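Local coordinates for methyltransferase (Thermus thermophilus, PDB 1WS6), which probably transfers methyl groups from S-adenosylmethionine through a Rossmann-like class I methyltransferase fold, perhaps to RNA, though its substrate is not established, at residues Arg44-Phe49 against Thr112-Ala117; Glu65-Glu70 against Gly89-Ala94; Gly140-Leu145 against Leu166-Val171; Val99-Ala104 against Ser134-Ala139; Val2-Gly7 against Ala59-Trp64. All blocks are in the same frame, centred on the assembly; numbering follows the deposited sequence.

Interactions 1, 2 and 3 are alternate seams of one mixed sheet, with interaction 1 in the middle: its centre lies about 10 Å from that of each of the other two, which stand about 19 Å apart. Backbone bonds form the seams in between, D47 N to V67 O (2.8 Å) on one flank and T112 O to L142 N (2.9 Å) on the other. Interaction 4 lies against one face of the sheet, where F100 meets L46, V67, V69 and V93. Interaction 5 belongs to the other face, where A59 packs on F45, and its centre is about 23 Å from that of interaction 4. The glycine-rich turn after strand 44-48, consistent with a cofactor-binding loop, begins beside interaction 1.

Interaction 1 of 5, residues Arg44-Phe49 against Thr112-Ala117. Unlike the reference sequence in segment 44-49: P48 (reference Leu).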
# COMPACT_ATOMS: atom_id res chain seq x y z
N ARG A 44 -5.64 10.94 0.62
CA ARG A 44 -4.53 10.44 -0.18
C ARG A 44 -3.94 9.17 0.43
O ARG A 44 -3.69 9.09 1.64
CB ARG A 44 -3.47 11.52 -0.34
CG ARG A 44 -3.96 12.75 -1.09
CD ARG A 44 -2.94 13.20 -2.13
NE ARG A 44 -1.63 13.36 -1.51
CZ ARG A 44 -0.48 13.40 -2.17
NH1 ARG A 44 -0.45 13.30 -3.49
NH2 ARG A 44 0.65 13.52 -1.48
N PHE A 45 -3.70 8.18 -0.43
CA PHE A 45 -3.17 6.87 -0.04
C PHE A 45 -1.79 6.67 -0.68
O PHE A 45 -1.63 6.84 -1.88
CB PHE A 45 -4.17 5.79 -0.51
CG PHE A 45 -3.87 4.40 -0.00
CD1 PHE A 45 -2.93 3.60 -0.62
CD2 PHE A 45 -4.57 3.89 1.08
CE1 PHE A 45 -2.70 2.32 -0.18
CE2 PHE A 45 -4.34 2.61 1.54
CZ PHE A 45 -3.40 1.82 0.91
N LEU A 46 -0.81 6.29 0.13
CA LEU A 46 0.56 6.09 -0.34
C LEU A 46 0.90 4.61 -0.30
O LEU A 46 0.75 3.96 0.74
CB LEU A 46 1.53 6.87 0.57
CG LEU A 46 2.94 7.27 0.09
CD1 LEU A 46 3.97 7.00 1.18
CD2 LEU A 46 3.30 6.51 -1.17
N ASP A 47 1.37 4.07 -1.41
CA ASP A 47 1.72 2.65 -1.45
C ASP A 47 3.11 2.41 -2.01
O ASP A 47 3.27 2.15 -3.20
CB ASP A 47 0.68 1.86 -2.25
CG ASP A 47 1.06 0.39 -2.42
OD1 ASP A 47 1.85 -0.14 -1.62
OD2 ASP A 47 0.54 -0.26 -3.36
N PRO A 48 4.13 2.51 -1.15
CA PRO A 48 5.53 2.29 -1.53
C PRO A 48 5.69 0.78 -1.60
O PRO A 48 5.08 0.05 -0.81
CB PRO A 48 6.30 2.91 -0.37
CG PRO A 48 5.40 2.60 0.81
CD PRO A 48 4.00 2.85 0.28
N PHE A 49 6.51 0.30 -2.53
CA PHE A 49 6.70 -1.14 -2.72
C PHE A 49 5.47 -1.73 -3.35
O PHE A 49 5.15 -2.90 -3.13
CB PHE A 49 6.98 -1.85 -1.40
CG PHE A 49 8.35 -1.64 -0.88
CD1 PHE A 49 8.57 -0.97 0.30
CD2 PHE A 49 9.45 -2.11 -1.59
CE1 PHE A 49 9.85 -0.76 0.78
CE2 PHE A 49 10.73 -1.91 -1.13
CZ PHE A 49 10.93 -1.23 0.06
N THR A 112 -3.17 10.52 3.97
CA THR A 112 -4.01 10.12 5.08
C THR A 112 -3.63 8.70 5.52
O THR A 112 -3.70 8.35 6.70
CB THR A 112 -5.47 10.18 4.67
OG1 THR A 112 -5.79 11.53 4.33
CG2 THR A 112 -6.38 9.71 5.80
N VAL A 113 -3.22 7.88 4.56
CA VAL A 113 -2.83 6.51 4.83
C VAL A 113 -1.59 6.12 4.03
O VAL A 113 -1.45 6.49 2.86
CB VAL A 113 -3.94 5.52 4.46
CG1 VAL A 113 -3.45 4.09 4.67
CG2 VAL A 113 -5.18 5.79 5.28
N ALA A 114 -0.69 5.40 4.68
CA ALA A 114 0.52 4.94 4.01
C ALA A 114 0.65 3.45 4.32
O ALA A 114 0.95 3.07 5.44
CB ALA A 114 1.74 5.70 4.52
N PHE A 115 0.37 2.62 3.31
CA PHE A 115 0.44 1.17 3.43
C PHE A 115 1.73 0.64 2.83
O PHE A 115 2.09 0.97 1.70
CB PHE A 115 -0.75 0.52 2.71
CG PHE A 115 -0.64 -0.98 2.57
CD1 PHE A 115 0.11 -1.55 1.54
CD2 PHE A 115 -1.27 -1.82 3.47
CE1 PHE A 115 0.23 -2.94 1.42
CE2 PHE A 115 -1.16 -3.21 3.36
CZ PHE A 115 -0.41 -3.77 2.33
N MSE A 116 2.41 -0.21 3.58
CA MSE A 116 3.65 -0.78 3.11
C MSE A 116 3.73 -2.30 3.30
O MSE A 116 3.66 -2.80 4.42
CB MSE A 116 4.82 -0.10 3.81
CG MSE A 116 6.17 -0.68 3.48
SE MSE A 116 7.60 0.42 4.16
CE MSE A 116 7.88 1.46 2.58
N ALA A 117 3.87 -3.02 2.20
CA ALA A 117 3.99 -4.47 2.23
C ALA A 117 5.21 -4.87 1.39
O ALA A 117 5.08 -5.42 0.29
CB ALA A 117 2.72 -5.11 1.68
O HOH W 1 3.48 -2.09 -0.10
O HOH W 2 3.73 -4.91 -2.06
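F45 and L46 pair with V113 and A114 in parallel register, the two short strands lying 20° from parallel. L46 bonds both ways, its N to V113 O at 2.8 Å and its O to F115 N. R44 O takes two donors, T112 N and V113 N, where the chain turns a corner. On one face the F45 ring, swung out with CG anti to the backbone N (chi1 -171°), crosses V113 obliquely, CE2 meeting CG1 at 3.6 Å. Its CZ reaches F115 CB at 3.5 Å, and the two phenylalanines point the same way. Replacing F45 with an alanine would probably open a gap between V113, F115 and helix 54-61. D47 OD1 lies at the edge of the F115 ring, in its plane. On the other face L46 CB meets the small A114 CB at 4.1 Å. M116, a selenomethionine, bends at its last torsion (chi3 -94°), bringing CE to P48 CG and to the edge of the F49 ring; SE to ring centroid is 5.3 Å, a Met-aromatic contact. Beyond P48 the strands part, and one water bridges P48 O and A117 N, another F49 O and A117 O. Strands 65-69 and 141-148 flank this central pair; V55 and A59 of helix 54-61 pack on F45, while V97 and F100 of helix 97-106 lie over P48 and L46 on the other face.

Interaction 2 of 5, residues Glu65-Glu70 against Gly89-Ala94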
# COMPACT_ATOMS: atom_id res chain seq x y z
N GLU A 65 -6.97 8.92 -3.38
CA GLU A 65 -6.08 9.53 -4.36
C GLU A 65 -4.79 8.75 -4.10
O GLU A 65 -4.03 9.06 -3.18
CB GLU A 65 -5.88 11.02 -4.05
CG GLU A 65 -5.23 11.80 -5.19
CD GLU A 65 -4.86 13.23 -4.81
OE1 GLU A 65 -5.69 13.91 -4.17
OE2 GLU A 65 -3.74 13.66 -5.16
N ALA A 66 -4.56 7.71 -4.90
CA ALA A 66 -3.42 6.85 -4.68
C ALA A 66 -2.11 7.18 -5.39
O ALA A 66 -2.09 7.57 -6.54
CB ALA A 66 -3.81 5.41 -5.02
N VAL A 67 -1.02 7.00 -4.66
CA VAL A 67 0.31 7.22 -5.17
C VAL A 67 1.06 5.91 -4.96
O VAL A 67 1.21 5.47 -3.84
CB VAL A 67 1.04 8.34 -4.41
CG1 VAL A 67 2.50 8.38 -4.81
CG2 VAL A 67 0.38 9.66 -4.73
N LEU A 68 1.52 5.30 -6.04
CA LEU A 68 2.22 4.03 -5.95
C LEU A 68 3.66 4.17 -6.42
O LEU A 68 3.92 4.61 -7.54
CB LEU A 68 1.51 2.99 -6.81
CG LEU A 68 0.08 2.61 -6.41
CD1 LEU A 68 -0.88 3.77 -6.63
CD2 LEU A 68 -0.35 1.41 -7.23
N VAL A 69 4.60 3.79 -5.56
CA VAL A 69 6.00 3.86 -5.94
C VAL A 69 6.56 2.44 -5.95
O VAL A 69 6.33 1.66 -5.03
CB VAL A 69 6.78 4.85 -5.00
CG1 VAL A 69 6.02 5.10 -3.74
CG2 VAL A 69 8.18 4.33 -4.72
N GLU A 70 7.26 2.11 -7.04
CA GLU A 70 7.84 0.78 -7.26
C GLU A 70 9.11 0.92 -8.10
O GLU A 70 9.12 1.63 -9.10
CB GLU A 70 6.80 -0.11 -7.97
CG GLU A 70 7.35 -1.40 -8.55
CD GLU A 70 8.04 -2.26 -7.52
OE1 GLU A 70 9.05 -2.91 -7.87
OE2 GLU A 70 7.57 -2.31 -6.36
N GLY A 89 -7.44 6.25 -12.03
CA GLY A 89 -6.48 7.33 -12.09
C GLY A 89 -5.57 7.16 -10.89
O GLY A 89 -6.03 7.22 -9.75
N ALA A 90 -4.29 6.93 -11.13
CA ALA A 90 -3.36 6.75 -10.03
C ALA A 90 -2.00 7.27 -10.46
O ALA A 90 -1.66 7.21 -11.64
CB ALA A 90 -3.26 5.27 -9.67
N ARG A 91 -1.24 7.80 -9.51
CA ARG A 91 0.09 8.30 -9.83
C ARG A 91 1.06 7.15 -9.64
O ARG A 91 1.05 6.49 -8.60
CB ARG A 91 0.46 9.47 -8.90
CG ARG A 91 1.86 10.06 -9.13
CD ARG A 91 2.08 11.27 -8.21
NE ARG A 91 3.47 11.74 -8.10
CZ ARG A 91 4.20 12.20 -9.12
NH1 ARG A 91 3.69 12.27 -10.34
NH2 ARG A 91 5.45 12.63 -8.91
N VAL A 92 1.87 6.89 -10.66
CA VAL A 92 2.86 5.83 -10.62
C VAL A 92 4.23 6.47 -10.60
O VAL A 92 4.59 7.20 -11.52
CB VAL A 92 2.76 4.93 -11.87
CG1 VAL A 92 3.92 3.95 -11.90
CG2 VAL A 92 1.44 4.19 -11.87
N VAL A 93 4.97 6.22 -9.53
CA VAL A 93 6.31 6.78 -9.36
C VAL A 93 7.32 5.63 -9.42
O VAL A 93 7.43 4.83 -8.49
CB VAL A 93 6.41 7.50 -8.02
CG1 VAL A 93 7.72 8.24 -7.92
CG2 VAL A 93 5.25 8.45 -7.87
N ALA A 94 8.04 5.56 -10.53
CA ALA A 94 9.01 4.49 -10.75
C ALA A 94 10.39 4.76 -10.19
O ALA A 94 11.30 5.19 -10.91
CB ALA A 94 9.11 4.18 -12.24
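V67, L68 and V69 pair in parallel with R91, V92 and V93, the strand axes coming within 4.7 Å at 20° to each other. Four backbone bonds alternate along the seam: R91 N to A66 O, L68 N to R91 O, V93 N to L68 O and E70 N to V93 O. The third is the shortest, 2.8 Å from V93 N to L68 O, and almost straight at 179°. On one face R91 runs out extended beside V67, its CB and CD each 4.2 Å from V67 CG2, so its methylene chain serves as an apolar neighbour at the outer strand of the sheet. V93 touches two valines: its CG2 lies 4.1 Å from V67 CG1, and its CB 4.0 Å from V69 CB. Branched residues suit these places, since they fill the strand surface without long, flexible chains, and F100 of helix 97-106 packs on V69 and V93. On the reverse face L68 CD1 meets A90 CB at 4.1 Å, and L79 of helix 73-86 lies on L68 and V92. That helix links the two strands in a beta-alpha-beta crossover. E70 leads its carboxylate away to D72 N; an acid ending this strand commonly holds the cofactor ribose in class I methyltransferases, and E70 is placed consistently with that. The seam itself rests on backbone hydrogen bonds and apolar side chains, with no side-chain polar bond across it.

Interaction 3 of 5, residues Gly140-Leu145 against Leu166-Val171; sequences GGLYVL and LTLVEV
With CG anti to the carbonyl carbon (chi1 -78°), Y143 turns its ring along the strand, and V171 CG2 meets the ring edge at CE1, 3.4 Å away. The extended outer torsion of L142 (chi2 -179°) sends CD1 towards L168 CD2 (4.2 Å), while the other branch, CD2, lies alongside E170, 3.5 Å from its CG; the glutamate's carboxylate goes out to a salt bridge with R38. Backbone bonds are paired at Y143 and V169, with V169 N to Y143 O at 2.8 Å, and again at L145 and T167. These antiparallel strands are the fifth and seventh of the 3-2-1-4-5-7-6 sheet of class I methyltransferases, the reversed seventh slotting in between the fifth and sixth. At the end G140 and G141 both face V171 in a G1 beta bulge, and the backbone of G140 (phi 92°) would jam a side chain against the preceding carbonyl. V171 N reaches G141 O at 3.1 Å. On the L142 face V144 CG1 crosses L166 CD2 at 3.8 Å, with Y34 of helix 25-38 packed on L142 and L168. On the Y143 face L131 of helix 126-134 touches Y143 and L145, and the Y143 hydroxyl is bonded to V137 N.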
# COMPACT_ATOMS: atom_id res chain seq x y z
N GLY A 140 -4.04 12.30 12.37
CA GLY A 140 -5.29 11.59 12.19
C GLY A 140 -5.18 10.42 11.22
O GLY A 140 -6.08 9.59 11.16
N GLY A 141 -4.09 10.36 10.47
CA GLY A 141 -3.91 9.29 9.51
C GLY A 141 -3.32 8.01 10.07
O GLY A 141 -3.17 7.85 11.28
N LEU A 142 -2.99 7.09 9.16
CA LEU A 142 -2.43 5.79 9.53
C LEU A 142 -1.24 5.31 8.72
O LEU A 142 -1.12 5.61 7.54
CB LEU A 142 -3.48 4.70 9.40
CG LEU A 142 -4.48 4.42 10.50
CD1 LEU A 142 -5.37 3.27 10.06
CD2 LEU A 142 -3.74 4.09 11.80
N TYR A 143 -0.38 4.56 9.40
CA TYR A 143 0.77 3.90 8.78
C TYR A 143 0.38 2.44 8.97
O TYR A 143 0.14 2.00 10.10
CB TYR A 143 2.09 4.15 9.53
CG TYR A 143 2.73 5.49 9.29
CD1 TYR A 143 2.55 6.54 10.19
CD2 TYR A 143 3.52 5.72 8.17
CE1 TYR A 143 3.12 7.77 9.98
CE2 TYR A 143 4.10 6.96 7.94
CZ TYR A 143 3.90 7.98 8.86
OH TYR A 143 4.45 9.22 8.64
N VAL A 144 0.27 1.70 7.88
CA VAL A 144 -0.09 0.30 7.97
C VAL A 144 1.07 -0.51 7.44
O VAL A 144 1.52 -0.32 6.31
CB VAL A 144 -1.34 -0.01 7.14
CG1 VAL A 144 -1.66 -1.50 7.24
CG2 VAL A 144 -2.51 0.84 7.62
N LEU A 145 1.55 -1.44 8.25
CA LEU A 145 2.68 -2.26 7.87
C LEU A 145 2.29 -3.74 7.78
O LEU A 145 1.73 -4.28 8.73
CB LEU A 145 3.80 -2.04 8.91
CG LEU A 145 3.87 -0.58 9.41
CD1 LEU A 145 4.81 -0.45 10.61
CD2 LEU A 145 4.34 0.33 8.29
N LEU A 166 -0.79 -7.24 10.27
CA LEU A 166 -0.79 -5.85 9.87
C LEU A 166 -0.62 -5.06 11.16
O LEU A 166 -1.29 -5.35 12.15
CB LEU A 166 -2.11 -5.46 9.21
CG LEU A 166 -2.36 -5.88 7.76
CD1 LEU A 166 -3.76 -5.42 7.34
CD2 LEU A 166 -1.29 -5.28 6.85
N THR A 167 0.29 -4.10 11.16
CA THR A 167 0.49 -3.27 12.33
C THR A 167 -0.00 -1.90 11.94
O THR A 167 0.45 -1.33 10.95
CB THR A 167 1.97 -3.18 12.74
OG1 THR A 167 2.37 -4.39 13.38
CG2 THR A 167 2.19 -2.02 13.70
N LEU A 168 -0.95 -1.37 12.71
CA LEU A 168 -1.50 -0.06 12.41
C LEU A 168 -1.02 0.98 13.41
O LEU A 168 -1.19 0.83 14.62
CB LEU A 168 -3.03 -0.13 12.39
CG LEU A 168 -3.56 -1.06 11.28
CD1 LEU A 168 -3.36 -2.52 11.66
CD2 LEU A 168 -5.02 -0.78 11.06
N VAL A 169 -0.39 2.03 12.89
CA VAL A 169 0.14 3.08 13.72
C VAL A 169 -0.61 4.38 13.46
O VAL A 169 -0.61 4.90 12.34
CB VAL A 169 1.64 3.30 13.43
CG1 VAL A 169 2.24 4.23 14.47
CG2 VAL A 169 2.36 1.96 13.43
N GLU A 170 -1.26 4.88 14.50
CA GLU A 170 -2.03 6.10 14.39
C GLU A 170 -1.17 7.34 14.52
O GLU A 170 -0.12 7.33 15.16
CB GLU A 170 -3.13 6.11 15.44
CG GLU A 170 -4.22 5.08 15.16
CD GLU A 170 -5.40 5.20 16.11
OE1 GLU A 170 -5.94 6.31 16.24
OE2 GLU A 170 -5.78 4.17 16.71
N VAL A 171 -1.60 8.42 13.87
CA VAL A 171 -0.87 9.67 13.91
C VAL A 171 -1.85 10.80 14.15
O VAL A 171 -3.06 10.58 13.91
CB VAL A 171 -0.13 9.93 12.58
CG1 VAL A 171 0.52 11.30 12.59
CG2 VAL A 171 0.90 8.85 12.35
OXT VAL A 171 -1.41 11.89 14.56

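Interaction 4 of 5, residues Val99-Ala104 against Ser134-Ala139; sequences VFLPEA and SGLVEA
S134 OG is held twice on its own side of the contact, accepting from L136 N at 3.2 Å and bonded to L131 O in the helix it ends, while S134 CB faces L101 CB. The first bond closes an ST turn, bent to 143° at the hydrogen, and it steers the chain out of helix 126-134. G135 suits the bend with its positive phi. The turn presents L136 to helix 97-106. With CG anti to the carbonyl carbon (chi1 -62°), the L136 side chain reaches out and its CD1 enters a corner formed by three residues. L101 CD2 comes across it at 3.7 Å, A104 CB stands 4.0 Å from it, and F100 CE2 is more distant at 4.5 Å. The other branch, CD2, lies beside A104, 4.2 Å from its CB. Alanine suits this position because its methyl lets L136 approach the helix while also resting over one face of the F100 ring, 3.6 Å above its plane. P102 turns away from the contact; having no N-H, it breaks the helix bonding there, but A104 N still bonds F100 O at 2.7 Å. A glycine in place of L136 would strip both methyl branches from this corner and would probably open a gap beside L101 CD2 and A104 CB, leaving A104 without its partner across the contact. Backbone bonds of L136 and E138 to F111 tie the same segment to strand 111-116. Across the contact itself there are no hydrogen bonds, so cohesion there comes from burying methyl groups, and the polar work is done within the turn.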
# COMPACT_ATOMS: atom_id res chain seq x y z
N VAL A 99 14.49 6.67 -2.18
CA VAL A 99 14.73 7.94 -2.85
C VAL A 99 13.44 8.76 -2.77
O VAL A 99 13.47 9.96 -2.52
CB VAL A 99 15.09 7.76 -4.35
CG1 VAL A 99 15.16 9.13 -5.04
CG2 VAL A 99 16.42 7.02 -4.49
N PHE A 100 12.32 8.08 -2.96
CA PHE A 100 11.01 8.73 -2.92
C PHE A 100 10.68 9.44 -1.61
O PHE A 100 10.28 10.60 -1.62
CB PHE A 100 9.89 7.73 -3.21
CG PHE A 100 8.51 8.29 -3.02
CD1 PHE A 100 7.90 9.03 -4.03
CD2 PHE A 100 7.84 8.12 -1.82
CE1 PHE A 100 6.64 9.58 -3.85
CE2 PHE A 100 6.58 8.66 -1.63
CZ PHE A 100 5.98 9.39 -2.64
N LEU A 101 10.82 8.74 -0.49
CA LEU A 101 10.51 9.32 0.80
C LEU A 101 11.15 10.69 1.03
O LEU A 101 10.46 11.67 1.32
CB LEU A 101 10.90 8.36 1.93
CG LEU A 101 10.16 7.02 1.91
CD1 LEU A 101 10.56 6.20 3.13
CD2 LEU A 101 8.64 7.26 1.89
N PRO A 102 12.48 10.78 0.90
CA PRO A 102 13.16 12.07 1.11
C PRO A 102 12.56 13.15 0.23
O PRO A 102 12.18 14.21 0.70
CB PRO A 102 14.61 11.77 0.73
CG PRO A 102 14.75 10.31 0.99
CD PRO A 102 13.44 9.75 0.49
N GLU A 103 12.46 12.85 -1.06
CA GLU A 103 11.92 13.81 -2.01
C GLU A 103 10.46 14.16 -1.75
O GLU A 103 10.06 15.32 -1.88
CB GLU A 103 12.11 13.29 -3.43
CG GLU A 103 13.57 13.32 -3.86
CD GLU A 103 13.83 12.64 -5.18
OE1 GLU A 103 12.94 12.64 -6.07
OE2 GLU A 103 14.95 12.11 -5.34
N ALA A 104 9.66 13.17 -1.39
CA ALA A 104 8.25 13.42 -1.13
C ALA A 104 8.14 14.44 -0.01
O ALA A 104 7.34 15.38 -0.09
CB ALA A 104 7.54 12.13 -0.75
N SER A 134 9.66 9.49 8.03
CA SER A 134 9.40 10.44 6.94
C SER A 134 8.36 11.47 7.36
O SER A 134 8.36 12.59 6.85
CB SER A 134 8.88 9.71 5.70
OG SER A 134 7.50 9.39 5.82
N GLY A 135 7.47 11.09 8.26
CA GLY A 135 6.43 12.01 8.71
C GLY A 135 5.49 12.42 7.59
O GLY A 135 4.96 13.53 7.61
N LEU A 136 5.27 11.54 6.61
CA LEU A 136 4.41 11.86 5.48
C LEU A 136 2.89 11.77 5.71
O LEU A 136 2.12 12.32 4.94
CB LEU A 136 4.78 11.00 4.28
CG LEU A 136 6.20 11.15 3.72
CD1 LEU A 136 6.39 10.18 2.56
CD2 LEU A 136 6.43 12.60 3.26
N VAL A 137 2.47 11.09 6.78
CA VAL A 137 1.04 10.97 7.08
C VAL A 137 0.56 12.09 8.00
O VAL A 137 1.13 12.34 9.06
CB VAL A 137 0.72 9.62 7.75
CG1 VAL A 137 -0.75 9.58 8.16
CG2 VAL A 137 1.02 8.47 6.80
N GLU A 138 -0.50 12.76 7.57
CA GLU A 138 -1.10 13.87 8.31
C GLU A 138 -1.67 13.41 9.64
O GLU A 138 -1.94 12.22 9.83
CB GLU A 138 -2.23 14.46 7.47
CG GLU A 138 -3.45 13.57 7.45
CD GLU A 138 -4.47 13.97 6.41
OE1 GLU A 138 -5.57 13.38 6.40
OE2 GLU A 138 -4.17 14.87 5.59
N ALA A 139 -1.85 14.35 10.56
CA ALA A 139 -2.42 14.04 11.86
C ALA A 139 -3.76 13.35 11.61
O ALA A 139 -4.52 13.76 10.73
CB ALA A 139 -2.64 15.30 12.67

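Interaction 5 of 5, residues Val2-Gly7 against Ala59-Trp64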
# COMPACT_ATOMS: atom_id res chain seq x y z
N VAL A 2 -5.60 -12.08 -9.27
CA VAL A 2 -6.10 -11.25 -8.18
C VAL A 2 -7.02 -10.18 -8.75
O VAL A 2 -6.76 -9.64 -9.82
CB VAL A 2 -4.95 -10.58 -7.38
CG1 VAL A 2 -3.89 -11.62 -7.02
CG2 VAL A 2 -4.36 -9.44 -8.17
N ARG A 3 -8.11 -9.89 -8.04
CA ARG A 3 -9.07 -8.90 -8.51
C ARG A 3 -9.28 -7.77 -7.52
O ARG A 3 -9.06 -7.92 -6.32
CB ARG A 3 -10.43 -9.57 -8.76
CG ARG A 3 -10.43 -10.66 -9.82
CD ARG A 3 -11.79 -11.37 -9.90
NE ARG A 3 -11.78 -12.46 -10.87
CZ ARG A 3 -11.68 -12.30 -12.18
NH1 ARG A 3 -11.59 -11.09 -12.71
NH2 ARG A 3 -11.66 -13.36 -12.98
N ILE A 4 -9.69 -6.62 -8.06
CA ILE A 4 -10.00 -5.46 -7.24
C ILE A 4 -11.22 -5.97 -6.47
O ILE A 4 -12.10 -6.59 -7.06
CB ILE A 4 -10.40 -4.25 -8.10
CG1 ILE A 4 -9.22 -3.81 -8.98
CG2 ILE A 4 -10.89 -3.11 -7.21
CD1 ILE A 4 -7.98 -3.39 -8.20
N LEU A 5 -11.29 -5.71 -5.18
CA LEU A 5 -12.42 -6.17 -4.38
C LEU A 5 -13.65 -5.26 -4.36
O LEU A 5 -14.77 -5.76 -4.32
CB LEU A 5 -11.97 -6.42 -2.93
CG LEU A 5 -11.45 -7.84 -2.66
CD1 LEU A 5 -10.91 -8.47 -3.95
CD2 LEU A 5 -10.38 -7.77 -1.59
N GLY A 6 -13.45 -3.95 -4.39
CA GLY A 6 -14.58 -3.04 -4.37
C GLY A 6 -14.37 -1.74 -5.13
O GLY A 6 -13.36 -1.57 -5.80
N GLY A 7 -15.33 -0.83 -5.02
CA GLY A 7 -15.19 0.44 -5.70
C GLY A 7 -15.39 0.39 -7.20
O GLY A 7 -15.84 -0.61 -7.75
N ALA A 59 -7.17 0.93 -3.37
CA ALA A 59 -7.45 2.22 -2.76
C ALA A 59 -8.02 3.17 -3.81
O ALA A 59 -9.01 3.85 -3.57
CB ALA A 59 -6.16 2.81 -2.16
N ALA A 60 -7.39 3.20 -4.98
CA ALA A 60 -7.85 4.07 -6.05
C ALA A 60 -9.27 3.73 -6.42
O ALA A 60 -10.11 4.61 -6.58
CB ALA A 60 -6.95 3.92 -7.26
N SER A 61 -9.55 2.44 -6.55
CA SER A 61 -10.88 1.99 -6.91
C SER A 61 -11.90 2.38 -5.86
O SER A 61 -13.09 2.51 -6.16
CB SER A 61 -10.90 0.47 -7.09
OG SER A 61 -12.21 0.01 -7.39
N GLU A 62 -11.45 2.57 -4.63
CA GLU A 62 -12.37 2.90 -3.57
C GLU A 62 -12.47 4.38 -3.25
O GLU A 62 -12.99 4.75 -2.20
CB GLU A 62 -12.05 2.08 -2.32
CG GLU A 62 -12.47 0.63 -2.47
CD GLU A 62 -12.23 -0.22 -1.23
OE1 GLU A 62 -12.54 0.24 -0.10
OE2 GLU A 62 -11.75 -1.36 -1.39
N GLY A 63 -11.98 5.21 -4.15
CA GLY A 63 -12.07 6.65 -3.95
C GLY A 63 -10.88 7.37 -3.35
O GLY A 63 -10.96 8.57 -3.10
N TRP A 64 -9.78 6.67 -3.11
CA TRP A 64 -8.59 7.31 -2.57
C TRP A 64 -7.77 7.90 -3.70
O TRP A 64 -7.87 7.46 -4.84
CB TRP A 64 -7.70 6.30 -1.84
CG TRP A 64 -8.29 5.75 -0.61
CD1 TRP A 64 -9.18 4.71 -0.51
CD2 TRP A 64 -8.09 6.24 0.71
NE1 TRP A 64 -9.54 4.53 0.81
CE2 TRP A 64 -8.88 5.46 1.57
CE3 TRP A 64 -7.32 7.27 1.25
CZ2 TRP A 64 -8.92 5.68 2.94
CZ3 TRP A 64 -7.36 7.48 2.61
CH2 TRP A 64 -8.16 6.70 3.44
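I4 lays its CG2 methyl over the side chain of S61, 3.4 Å from OG and 3.6 Å from CB. The branch gets there because CG2 is anti to the backbone N, while CG1 (chi1 -64°) goes the other way; L57 and E58 of helix 54-61, which S61 ends, also touch I4. S61 OG donates to G6 O in the carbonyl plane, on a lone pair; the 2.5 Å between S61 OG and G6 O is short, and its exact value is doubtful. The same hydroxyl is bonded to A9 N, so a small polar side chain stitches the N-terminal loop to the helix end. G7 follows with its CA close to S61 O. Any side chain at G7 would run into S61 O and E62 N, which with its positive phi (74°) makes glycine the fitting residue. E62 lies alongside, its CG 4.0 Å from G6 C. Its carboxylate looks elsewhere, forming a salt bridge with R36 through OE1, while E58, whose OE2 lies near E62 OE2, accepts from L5 N and G6 N. R36 would be expected to ease the closeness of the two acids. Helix 54-61 ends here in a Schellman motif, with W64 N bonded to A59 O (3.0 Å), G63 N to A60 O (3.1 Å), and G63 as the positive-phi C-prime residue that turns the chain towards strand 65-69.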